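PDB 3I7M: Xaa-Pro dipeptidase from Lactobacillus brevis, which probably acts as a manganese-dependent metalloexopeptidase of the M24B family, represented here only by its creatinase/prolidase N-terminal domain. Local coordinates for residues Q11-A14 against M20-L23; E41-L46 against I76-H81; A45-V48 against P54-F57; N83-I88 against V111-A116; M87-V92 against A119-P124. All blocks are in the same frame, centred on the assembly; numbering follows the deposited sequence.

Contact 1: residues Q11-A14 against M20-L23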
# COMPACT_ATOMS: atom_id res chain seq x y z
N GLN A 11 -6.81 -11.29 -4.93
CA GLN A 11 -6.72 -12.47 -5.77
C GLN A 11 -5.53 -12.37 -6.75
O GLN A 11 -4.77 -13.32 -6.98
CB GLN A 11 -8.05 -12.67 -6.52
CG GLN A 11 -8.07 -13.87 -7.43
CD GLN A 11 -9.28 -13.89 -8.33
OE1 GLN A 11 -9.25 -13.42 -9.47
NE2 GLN A 11 -10.38 -14.46 -7.82
N TRP A 12 -5.39 -11.18 -7.33
CA TRP A 12 -4.30 -10.90 -8.28
C TRP A 12 -2.97 -11.11 -7.58
O TRP A 12 -2.06 -11.70 -8.12
CB TRP A 12 -4.44 -9.47 -8.86
CG TRP A 12 -3.40 -9.10 -9.85
CD1 TRP A 12 -3.49 -9.16 -11.20
CD2 TRP A 12 -2.05 -8.61 -9.58
NE1 TRP A 12 -2.33 -8.71 -11.78
CE2 TRP A 12 -1.42 -8.39 -10.81
CE3 TRP A 12 -1.35 -8.28 -8.41
CZ2 TRP A 12 -0.12 -7.92 -10.91
CZ3 TRP A 12 -0.07 -7.86 -8.50
CH2 TRP A 12 0.56 -7.69 -9.75
N THR A 13 -2.90 -10.57 -6.36
CA THR A 13 -1.68 -10.68 -5.54
C THR A 13 -1.32 -12.17 -5.33
O THR A 13 -0.20 -12.58 -5.51
CB THR A 13 -1.91 -9.97 -4.24
OG1 THR A 13 -2.27 -8.59 -4.53
CG2 THR A 13 -0.68 -9.97 -3.37
N ALA A 14 -2.30 -12.96 -4.93
CA ALA A 14 -2.07 -14.40 -4.73
C ALA A 14 -1.72 -15.14 -6.01
O ALA A 14 -0.75 -15.93 -6.05
CB ALA A 14 -3.37 -14.98 -4.06
N MSE A 20 2.78 -9.24 -0.98
CA MSE A 20 1.90 -8.09 -0.74
C MSE A 20 1.94 -7.23 -1.97
O MSE A 20 2.84 -7.32 -2.81
CB MSE A 20 2.24 -7.28 0.47
CG MSE A 20 3.60 -6.66 0.33
SE MSE A 20 4.17 -5.83 1.98
CE MSE A 20 5.60 -4.89 1.35
N THR A 21 0.91 -6.39 -2.08
CA THR A 21 0.82 -5.32 -3.07
C THR A 21 0.81 -3.99 -2.33
O THR A 21 -0.01 -3.82 -1.42
CB THR A 21 -0.41 -5.53 -3.89
OG1 THR A 21 -0.19 -6.69 -4.73
CG2 THR A 21 -0.69 -4.36 -4.78
N TYR A 22 1.66 -3.06 -2.77
CA TYR A 22 1.77 -1.73 -2.15
C TYR A 22 1.22 -0.75 -3.14
O TYR A 22 1.86 -0.53 -4.20
CB TYR A 22 3.24 -1.48 -1.82
CG TYR A 22 3.47 -0.12 -1.21
CD1 TYR A 22 3.45 0.02 0.17
CD2 TYR A 22 3.85 0.94 -1.96
CE1 TYR A 22 3.63 1.28 0.74
CE2 TYR A 22 4.05 2.23 -1.38
CZ TYR A 22 3.97 2.32 -0.04
OH TYR A 22 4.13 3.59 0.54
N LEU A 23 0.05 -0.16 -2.88
CA LEU A 23 -0.62 0.82 -3.77
C LEU A 23 -0.31 2.23 -3.26
O LEU A 23 -0.48 2.50 -2.03
CB LEU A 23 -2.09 0.56 -3.76
CG LEU A 23 -2.49 -0.80 -4.32
CD1 LEU A 23 -4.01 -0.91 -4.18
CD2 LEU A 23 -2.00 -1.09 -5.72
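T13 on helix 5-15 and T21 on strand 20-23 face each other with their hydroxyl groups. The polar part of the contact is one hydrogen bond. T21 OG1 donates to T13 OG1 over 2.8 Å. T13 OG1 in turn bonds to the backbone carbonyl oxygen of I9, one turn back in the same helix. In T13 the hydroxyl stands beside the backbone N and anti to the carbonyl carbon (chi1 -57°). It can therefore serve its own helix and the strand at once. T21 OG1, likewise beside its backbone N, meets it from the strand.

The van der Waals part is small. The methyl T13 CG2 lies 3.6 Å from T21 OG1 and 4.0 Å from the backbone carbon C of M20. The indole of W12 reaches the strand with its six-membered ring. W12 CZ3 comes to 3.9 Å from T21 OG1, which sits at the ring edge and near the ring plane. H16 stacks on the W12 ring. A valine in place of T13 would probably fill a similar volume but leave the T21 hydroxyl without its acceptor and the I9 carbonyl without this partner.

All four touching residues are buried. The hydroxyls form a short relay from T21 through T13 to I9. Two polar side chains can thus lie between helix and sheet with their bonding met inside the protein, and the directed bond ties the position of the strand to that of the helix.

Contact 2: residues E41-L46 against I76-H81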
# COMPACT_ATOMS: atom_id res chain seq x y z
N GLU A 41 4.02 15.24 -0.68
CA GLU A 41 5.35 14.84 -0.27
C GLU A 41 5.26 13.73 0.78
O GLU A 41 6.10 12.86 0.82
CB GLU A 41 6.18 16.02 0.21
CG GLU A 41 6.17 17.23 -0.77
CD GLU A 41 7.53 17.85 -1.00
OE1 GLU A 41 8.48 17.57 -0.22
OE2 GLU A 41 7.66 18.64 -1.96
N ARG A 42 4.19 13.71 1.57
CA ARG A 42 4.05 12.68 2.59
C ARG A 42 3.63 11.32 2.00
O ARG A 42 3.52 11.15 0.78
CB ARG A 42 3.15 13.14 3.73
CG ARG A 42 3.86 14.16 4.72
CD ARG A 42 2.82 14.72 5.69
NE ARG A 42 3.19 15.86 6.49
CZ ARG A 42 3.40 17.05 5.97
NH1 ARG A 42 3.64 18.08 6.76
NH2 ARG A 42 3.31 17.23 4.67
N VAL A 43 3.45 10.35 2.87
CA VAL A 43 3.30 8.96 2.44
C VAL A 43 1.87 8.51 2.71
O VAL A 43 1.38 8.51 3.87
CB VAL A 43 4.32 8.03 3.13
CG1 VAL A 43 4.09 6.55 2.70
CG2 VAL A 43 5.71 8.47 2.88
N LEU A 44 1.14 8.16 1.66
CA LEU A 44 -0.20 7.57 1.71
C LEU A 44 -0.15 6.27 0.92
O LEU A 44 0.32 6.28 -0.24
CB LEU A 44 -1.20 8.50 1.08
CG LEU A 44 -2.60 7.96 0.83
CD1 LEU A 44 -3.37 7.74 2.16
CD2 LEU A 44 -3.40 8.86 -0.10
N ALA A 45 -0.54 5.18 1.55
CA ALA A 45 -0.46 3.88 0.87
C ALA A 45 -1.59 3.00 1.28
O ALA A 45 -2.16 3.14 2.37
CB ALA A 45 0.89 3.20 1.28
N LEU A 46 -1.90 2.05 0.42
CA LEU A 46 -2.89 1.01 0.69
C LEU A 46 -2.20 -0.33 0.42
O LEU A 46 -1.71 -0.55 -0.69
CB LEU A 46 -4.14 1.21 -0.14
CG LEU A 46 -5.39 0.45 0.28
CD1 LEU A 46 -6.63 1.08 -0.38
CD2 LEU A 46 -5.20 -0.99 -0.10
N ILE A 76 -3.63 3.49 9.68
CA ILE A 76 -2.53 3.74 10.53
C ILE A 76 -1.94 5.08 10.16
O ILE A 76 -1.59 5.33 9.02
CB ILE A 76 -1.40 2.66 10.39
CG1 ILE A 76 -1.95 1.27 10.74
CG2 ILE A 76 -0.21 2.96 11.24
CD1 ILE A 76 -2.59 0.58 9.60
N GLY A 77 -1.85 5.97 11.12
CA GLY A 77 -1.29 7.26 10.87
C GLY A 77 0.12 7.44 11.35
O GLY A 77 0.61 6.70 12.23
N TYR A 78 0.74 8.44 10.79
CA TYR A 78 2.08 8.83 11.23
C TYR A 78 2.19 10.31 11.33
O TYR A 78 1.61 11.11 10.58
CB TYR A 78 3.19 8.24 10.33
CG TYR A 78 3.49 9.00 9.07
CD1 TYR A 78 4.61 9.75 8.93
CD2 TYR A 78 2.64 8.88 7.95
CE1 TYR A 78 4.91 10.45 7.82
CE2 TYR A 78 2.96 9.58 6.80
CZ TYR A 78 4.09 10.32 6.71
OH TYR A 78 4.41 10.97 5.53
N LEU A 79 3.04 10.74 12.29
CA LEU A 79 3.30 12.16 12.53
C LEU A 79 4.47 12.63 11.72
O LEU A 79 5.28 11.81 11.29
CB LEU A 79 3.49 12.43 14.03
CG LEU A 79 2.17 12.17 14.78
CD1 LEU A 79 2.48 11.85 16.28
CD2 LEU A 79 1.23 13.31 14.66
N ASP A 80 4.55 13.95 11.52
CA ASP A 80 5.38 14.56 10.48
C ASP A 80 6.86 14.20 10.60
O ASP A 80 7.58 14.19 9.60
CB ASP A 80 5.18 16.11 10.47
CG ASP A 80 3.80 16.53 9.96
OD1 ASP A 80 3.10 15.66 9.38
OD2 ASP A 80 3.41 17.73 10.09
N HIS A 81 7.32 13.93 11.83
CA HIS A 81 8.74 13.68 12.05
C HIS A 81 9.07 12.19 12.29
O HIS A 81 10.21 11.81 12.49
CB HIS A 81 9.26 14.58 13.15
CG HIS A 81 9.04 16.05 12.88
ND1 HIS A 81 9.75 16.74 11.92
CD2 HIS A 81 8.16 16.93 13.42
CE1 HIS A 81 9.32 17.99 11.89
NE2 HIS A 81 8.37 18.14 12.79
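Two torsion choices bring Y78 to V43 and R42 to D80. The Y78 ring takes the position between its backbone N and carbonyl carbon (chi1 83°), which lifts the phenol toward 41-46. The R42 chain is extended from CG to NE and carries the guanidinium to D80.

V43 N donates to Y78 OH over 2.9 Å, at an N-H...O angle of 148°. R42 CB also lies 3.1 Å from Y78 OH. V43 O sits at the edge of the ring, 3.5 Å from Y78 CE2. It is buried and has no hydrogen-bonding partner. A phenylalanine at Y78 would probably leave the V43 amide without its acceptor.

The second link is a salt bridge. R42 NE gives D80 OD1 a bond of 2.9 Å from within the guanidinium plane, but it meets the oxygen from above the carboxylate plane. The bond from R42 NH1 to D80 OD2 is weak. D80 was modelled in two conformations, so this pairing may not be constant.

Residues 41-44 run into strand 45-48, and Y78 ends strand 75-78. Strand 55-59 lies between these two in the sheet, with F57 against the Y78 ring. P84 and W85 of helix 84-94 touch V43.

Contact 3: residues A45-V48 against P54-F57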
# COMPACT_ATOMS: atom_id res chain seq x y z
N ALA A 45 -0.54 5.18 1.55
CA ALA A 45 -0.46 3.88 0.87
C ALA A 45 -1.59 3.00 1.28
O ALA A 45 -2.16 3.14 2.37
CB ALA A 45 0.89 3.20 1.28
N LEU A 46 -1.90 2.05 0.42
CA LEU A 46 -2.89 1.01 0.69
C LEU A 46 -2.20 -0.33 0.42
O LEU A 46 -1.71 -0.55 -0.69
CB LEU A 46 -4.14 1.21 -0.14
CG LEU A 46 -5.39 0.45 0.28
CD1 LEU A 46 -6.63 1.08 -0.38
CD2 LEU A 46 -5.20 -0.99 -0.10
N VAL A 47 -2.07 -1.16 1.44
CA VAL A 47 -1.32 -2.41 1.38
C VAL A 47 -2.27 -3.56 1.38
O VAL A 47 -3.14 -3.65 2.24
CB VAL A 47 -0.35 -2.54 2.53
CG1 VAL A 47 0.39 -3.89 2.49
CG2 VAL A 47 0.59 -1.30 2.49
N VAL A 48 -2.14 -4.41 0.39
CA VAL A 48 -3.05 -5.52 0.18
C VAL A 48 -2.23 -6.85 0.24
O VAL A 48 -1.09 -6.95 -0.24
CB VAL A 48 -3.70 -5.46 -1.21
CG1 VAL A 48 -4.66 -6.69 -1.53
CG2 VAL A 48 -4.46 -4.14 -1.42
N PRO A 54 -6.33 -5.98 4.37
CA PRO A 54 -5.44 -4.87 3.98
C PRO A 54 -5.38 -3.81 5.07
O PRO A 54 -6.10 -3.88 6.07
CB PRO A 54 -6.12 -4.29 2.78
CG PRO A 54 -7.63 -4.46 3.10
CD PRO A 54 -7.68 -5.81 3.82
N PHE A 55 -4.56 -2.79 4.85
CA PHE A 55 -4.57 -1.61 5.70
C PHE A 55 -4.21 -0.40 4.86
O PHE A 55 -3.60 -0.50 3.78
CB PHE A 55 -3.66 -1.73 6.91
CG PHE A 55 -2.20 -1.78 6.63
CD1 PHE A 55 -1.41 -0.64 6.55
CD2 PHE A 55 -1.57 -3.01 6.50
CE1 PHE A 55 -0.06 -0.71 6.30
CE2 PHE A 55 -0.22 -3.13 6.30
CZ PHE A 55 0.57 -1.95 6.21
N ILE A 56 -4.57 0.77 5.34
CA ILE A 56 -4.14 2.04 4.78
C ILE A 56 -3.14 2.67 5.75
O ILE A 56 -3.30 2.59 6.98
CB ILE A 56 -5.30 2.98 4.50
CG1 ILE A 56 -6.07 2.42 3.35
CG2 ILE A 56 -4.86 4.41 4.21
CD1 ILE A 56 -7.36 3.19 3.07
N PHE A 57 -2.11 3.33 5.20
CA PHE A 57 -1.12 4.07 5.97
C PHE A 57 -1.13 5.50 5.46
O PHE A 57 -1.14 5.74 4.25
CB PHE A 57 0.27 3.46 5.79
CG PHE A 57 1.28 4.05 6.66
CD1 PHE A 57 1.51 3.54 7.94
CD2 PHE A 57 2.05 5.14 6.25
CE1 PHE A 57 2.47 4.13 8.78
CE2 PHE A 57 3.00 5.68 7.14
CZ PHE A 57 3.16 5.14 8.37
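The beta hairpin of strands 45-48 and 55-59 lies inside the mixed sheet, between strands 75-78 and 20-23, and this contact holds its two arms together. The strands are antiparallel. A45 pairs with F57 and V47 with F55 as hydrogen-bonded pairs, while L46 and I56 form the non-hydrogen-bonded pair between them.

Each hydrogen-bonded pair makes two bonds. A45 N donates to F57 O and F57 N to A45 O, both over 2.8 Å. V47 N reaches F55 O at 2.9 Å with an N-H...O angle of 170°. The return bond from F55 N to V47 O is longer, at 3.1 Å. P54 CB also packs against V47 O.

V47 and F55 lie side by side and point the same way. The F55 ring takes the position between its backbone N and carbonyl carbon (chi1 67°), which swings it over V47. V47 CB sits above one face of the F55 ring, 4.0 Å from its centroid, in a CH-pi contact. L46 and I56 meet on the other face of the sheet, with L46 CG 3.7 Å from I56 CG1.

The chemistry divides cleanly. Backbone bonds fix the register, and only apolar side chains meet across the strands. The face with V47, F55 and F57 packs on helix 84-94, F55 on Q91 and F57 on P84, M87 and I88. The L46-I56 face packs on W71 and, through L46, on helix 26-33. The hairpin can therefore be buried on both faces.

Contact 4: residues N83-I88 against V111-A116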
# COMPACT_ATOMS: atom_id res chain seq x y z
N ASN A 83 9.31 8.09 10.99
CA ASN A 83 9.79 7.43 9.77
C ASN A 83 8.66 6.55 9.19
O ASN A 83 8.36 5.49 9.71
CB ASN A 83 11.03 6.56 10.05
CG ASN A 83 11.63 5.89 8.77
OD1 ASN A 83 10.94 5.63 7.79
ND2 ASN A 83 12.92 5.65 8.78
N PRO A 84 8.02 7.00 8.10
CA PRO A 84 6.86 6.27 7.61
C PRO A 84 7.22 4.89 7.08
O PRO A 84 6.45 3.97 7.17
CB PRO A 84 6.27 7.18 6.53
CG PRO A 84 7.48 7.95 6.01
CD PRO A 84 8.32 8.19 7.27
N TRP A 85 8.43 4.74 6.52
CA TRP A 85 8.83 3.49 5.95
C TRP A 85 9.01 2.40 7.00
O TRP A 85 8.60 1.26 6.80
CB TRP A 85 10.09 3.65 5.07
CG TRP A 85 9.92 4.75 4.07
CD1 TRP A 85 10.49 5.98 4.08
CD2 TRP A 85 8.96 4.75 3.00
NE1 TRP A 85 9.96 6.73 3.03
CE2 TRP A 85 9.05 5.98 2.36
CE3 TRP A 85 8.06 3.81 2.51
CZ2 TRP A 85 8.22 6.29 1.21
CZ3 TRP A 85 7.28 4.13 1.41
CH2 TRP A 85 7.37 5.37 0.81
N ALA A 86 9.63 2.80 8.12
CA ALA A 86 9.81 1.87 9.23
C ALA A 86 8.48 1.49 9.81
O ALA A 86 8.26 0.34 10.12
CB ALA A 86 10.69 2.44 10.29
N MSE A 87 7.57 2.45 9.89
CA MSE A 87 6.26 2.17 10.45
C MSE A 87 5.41 1.28 9.55
O MSE A 87 4.75 0.41 10.02
CB MSE A 87 5.56 3.45 10.74
CG MSE A 87 6.20 4.16 11.89
SE MSE A 87 5.47 5.88 12.15
CE MSE A 87 3.68 5.46 12.73
N ILE A 88 5.47 1.48 8.23
CA ILE A 88 4.78 0.59 7.31
C ILE A 88 5.35 -0.79 7.45
O ILE A 88 4.62 -1.77 7.48
CB ILE A 88 4.97 1.05 5.83
CG1 ILE A 88 4.12 2.29 5.55
CG2 ILE A 88 4.57 -0.06 4.84
CD1 ILE A 88 4.58 3.09 4.37
N VAL A 111 11.29 6.03 -7.63
CA VAL A 111 12.37 5.10 -7.29
C VAL A 111 12.74 5.23 -5.82
O VAL A 111 12.99 4.24 -5.14
CB VAL A 111 13.56 5.27 -8.21
CG1 VAL A 111 14.73 4.41 -7.74
CG2 VAL A 111 13.29 4.83 -9.67
N ALA A 112 12.91 6.49 -5.32
CA ALA A 112 13.40 6.66 -3.96
C ALA A 112 12.46 6.02 -2.95
O ALA A 112 12.87 5.55 -1.87
CB ALA A 112 13.57 8.13 -3.63
N ARG A 113 11.15 6.03 -3.25
CA ARG A 113 10.18 5.49 -2.35
C ARG A 113 10.20 3.99 -2.38
O ARG A 113 10.08 3.30 -1.35
CB ARG A 113 8.78 6.09 -2.62
CG ARG A 113 8.71 7.54 -2.40
CD ARG A 113 7.38 8.14 -2.57
NE ARG A 113 7.50 9.58 -2.50
CZ ARG A 113 6.78 10.38 -1.75
NH1 ARG A 113 5.76 9.91 -1.07
NH2 ARG A 113 7.10 11.70 -1.75
N MSE A 114 10.25 3.38 -3.58
CA MSE A 114 10.46 1.96 -3.66
C MSE A 114 11.66 1.54 -2.86
O MSE A 114 11.59 0.58 -2.12
CB MSE A 114 10.61 1.47 -5.09
CG MSE A 114 11.07 -0.01 -5.16
SE MSE A 114 11.38 -0.60 -6.93
CE MSE A 114 13.01 0.38 -7.25
N GLU A 115 12.78 2.24 -3.01
CA GLU A 115 14.00 1.86 -2.29
C GLU A 115 13.84 2.03 -0.81
O GLU A 115 14.41 1.24 -0.03
CB GLU A 115 15.23 2.62 -2.87
CG GLU A 115 15.54 2.21 -4.26
CD GLU A 115 16.75 2.93 -4.96
OE1 GLU A 115 17.22 3.90 -4.42
OE2 GLU A 115 17.13 2.39 -6.01
N ALA A 116 13.19 3.09 -0.37
CA ALA A 116 13.03 3.31 1.09
C ALA A 116 12.20 2.20 1.70
O ALA A 116 12.45 1.71 2.81
CB ALA A 116 12.38 4.63 1.36
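W85 and A116 join two helices in a small packing contact near the surface of the domain. Helix 84-94 supplies the tryptophan from its first turn, and helix 111-118 supplies the alanine and R113. A methyl group lies on the face of an indole, with no polar bond between the segments.

A116 CB stands over the five-membered ring of W85 in a CH-pi contact. A116 CB is 3.5 Å from the centroid of the W85 five-membered ring, only 6° off its normal, and 3.6 Å from W85 CD1. Farther along the same face, the carbonyl oxygen of R113 lies over the rim of the six-membered ring. P84 CG covers part of the opposite face, so the indole is held between its own neighbour and the other helix. CG of W85 is beside the backbone N and anti to the carbonyl carbon (chi1 -52°), which sends the ring across to helix 111-118.

R113 uses only its aliphatic stem here. R113 CB comes to 3.8 Å from W85 CH2. The side chains cross at about a right angle, and the guanidinium is turned 89° from the ring plane. It does not stack on the indole; it goes on to bond the backbone oxygens of E41 and R42.

N83 caps helix 84-94: N83 OD1 accepts from A86 N at 3.1 Å and more weakly from W85 N. Around the contact, W85 also touches Y22 of strand 20-23 and V43 of the loop before strand 45-48. P84 packs on F57 of strand 55-59 and on Y78 of strand 75-78.

Contact 5: residues M87-V92 against A119-P124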
# COMPACT_ATOMS: atom_id res chain seq x y z
N MSE A 87 7.57 2.45 9.89
CA MSE A 87 6.26 2.17 10.45
C MSE A 87 5.41 1.28 9.55
O MSE A 87 4.75 0.41 10.02
CB MSE A 87 5.56 3.45 10.74
CG MSE A 87 6.20 4.16 11.89
SE MSE A 87 5.47 5.88 12.15
CE MSE A 87 3.68 5.46 12.73
N ILE A 88 5.47 1.48 8.23
CA ILE A 88 4.78 0.59 7.31
C ILE A 88 5.35 -0.79 7.45
O ILE A 88 4.62 -1.77 7.48
CB ILE A 88 4.97 1.05 5.83
CG1 ILE A 88 4.12 2.29 5.55
CG2 ILE A 88 4.57 -0.06 4.84
CD1 ILE A 88 4.58 3.09 4.37
N ALA A 89 6.68 -0.87 7.50
CA ALA A 89 7.31 -2.19 7.59
C ALA A 89 6.92 -2.87 8.90
O ALA A 89 6.71 -4.12 8.92
CB ALA A 89 8.84 -2.04 7.50
N ASP A 90 6.84 -2.11 10.01
CA ASP A 90 6.41 -2.67 11.27
C ASP A 90 5.00 -3.26 11.15
O ASP A 90 4.73 -4.33 11.67
CB ASP A 90 6.44 -1.61 12.38
CG ASP A 90 7.85 -1.12 12.70
OD1 ASP A 90 8.85 -1.77 12.28
OD2 ASP A 90 7.97 -0.06 13.37
N GLN A 91 4.09 -2.57 10.46
CA GLN A 91 2.73 -3.08 10.23
C GLN A 91 2.77 -4.41 9.48
O GLN A 91 1.94 -5.30 9.71
CB GLN A 91 1.85 -2.05 9.53
CG GLN A 91 1.59 -0.85 10.37
CD GLN A 91 0.75 -1.13 11.58
OE1 GLN A 91 -0.15 -1.93 11.51
NE2 GLN A 91 1.00 -0.41 12.63
N VAL A 92 3.63 -4.51 8.47
CA VAL A 92 3.77 -5.73 7.68
C VAL A 92 4.36 -6.86 8.54
O VAL A 92 3.84 -7.99 8.55
CB VAL A 92 4.60 -5.44 6.42
CG1 VAL A 92 4.98 -6.74 5.64
CG2 VAL A 92 3.88 -4.47 5.46
N ALA A 119 14.34 -1.12 1.73
CA ALA A 119 15.40 -1.10 2.77
C ALA A 119 14.92 -1.61 4.09
O ALA A 119 15.74 -2.04 4.90
CB ALA A 119 15.97 0.29 2.92
N GLN A 120 13.64 -1.64 4.34
CA GLN A 120 13.11 -2.04 5.65
C GLN A 120 12.92 -3.54 5.78
O GLN A 120 12.62 -4.01 6.87
CB GLN A 120 11.80 -1.32 5.88
CG GLN A 120 11.98 0.14 5.99
CD GLN A 120 12.68 0.60 7.29
OE1 GLN A 120 12.48 0.01 8.36
NE2 GLN A 120 13.54 1.59 7.19
N PHE A 121 13.08 -4.28 4.68
CA PHE A 121 12.84 -5.72 4.61
C PHE A 121 14.10 -6.49 4.29
O PHE A 121 15.02 -5.91 3.71
CB PHE A 121 11.76 -6.03 3.61
CG PHE A 121 10.45 -5.36 3.93
CD1 PHE A 121 9.95 -4.39 3.08
CD2 PHE A 121 9.73 -5.72 5.05
CE1 PHE A 121 8.78 -3.78 3.37
CE2 PHE A 121 8.53 -5.10 5.28
CZ PHE A 121 8.08 -4.15 4.43
N SER A 122 14.16 -7.77 4.63
CA SER A 122 15.46 -8.43 4.52
C SER A 122 15.90 -8.70 3.09
O SER A 122 17.04 -8.43 2.74
CB SER A 122 15.53 -9.70 5.33
OG SER A 122 14.33 -10.38 5.26
N ALA A 123 15.00 -9.19 2.24
CA ALA A 123 15.40 -9.42 0.84
C ALA A 123 14.17 -9.50 -0.04
O ALA A 123 13.83 -10.53 -0.59
CB ALA A 123 16.28 -10.65 0.66
N PRO A 124 13.51 -8.39 -0.20
CA PRO A 124 12.32 -8.35 -1.07
C PRO A 124 12.71 -8.26 -2.55
O PRO A 124 13.85 -7.92 -2.87
CB PRO A 124 11.64 -7.04 -0.64
CG PRO A 124 12.83 -6.16 -0.26
CD PRO A 124 13.80 -7.05 0.37
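A89 and V92, one turn apart on helix 84-94, face Q120 and F121. The latter two lie in the loop of a beta-alpha-beta crossover, which runs from strand 101-104 through helix 111-118 to the parallel neighbouring strand 125-129. The contact is apolar packing of that loop on the helix.

F121 leads with one corner of its ring. Its CG is beside the backbone N and anti to the carbonyl carbon (chi1 -59°), and this carries CE2 and CZ to the helix. The ring meets both A89 and V92 obliquely. F121 CE2 lies 3.8 Å from A89 CB and also touches the V92 methyl. The side chains of V92 and F121 cross at about a right angle. On the sheet side, M20 of strand 20-23 touches both of them.

Q120 approaches A89 with its stem alone. Its chain bends at chi2 (-71°), and the side chain lies along W85 and A86 of the same helix. The backbone oxygen of Q120 accepts a hydrogen bond from K93 NZ, a second link to helix 84-94. A89 has just a methyl to offer, so the backbones come close, with A89 CA and Q120 CA 6.1 Å apart.

The tightest approach is A89 CB to Q120 CB, at 3.5 Å, while V92 CG1 stands 3.9 Å from F121 CE2.

How the contacts relate
From the N terminus, contact 1 comes first and closes the short loop between helix 5-15 and strand 20-23. Strand 20-23 then pairs with strand 45-48, where contacts 2 and 3 begin. These two share A45 and L46. The hairpin of contact 3 nests inside the longer loop closed by contact 2, which reaches the end of edge strand 75-78. Contacts 4 and 5 both start on helix 84-94 and share M87 and I88. Their spans cross, because 87-92 lies inside the loop of contact 4 and 119-124 lies beyond it. F57 packs on I88, joining the hairpin to this helix. R113 links contact 4 back to 41-46.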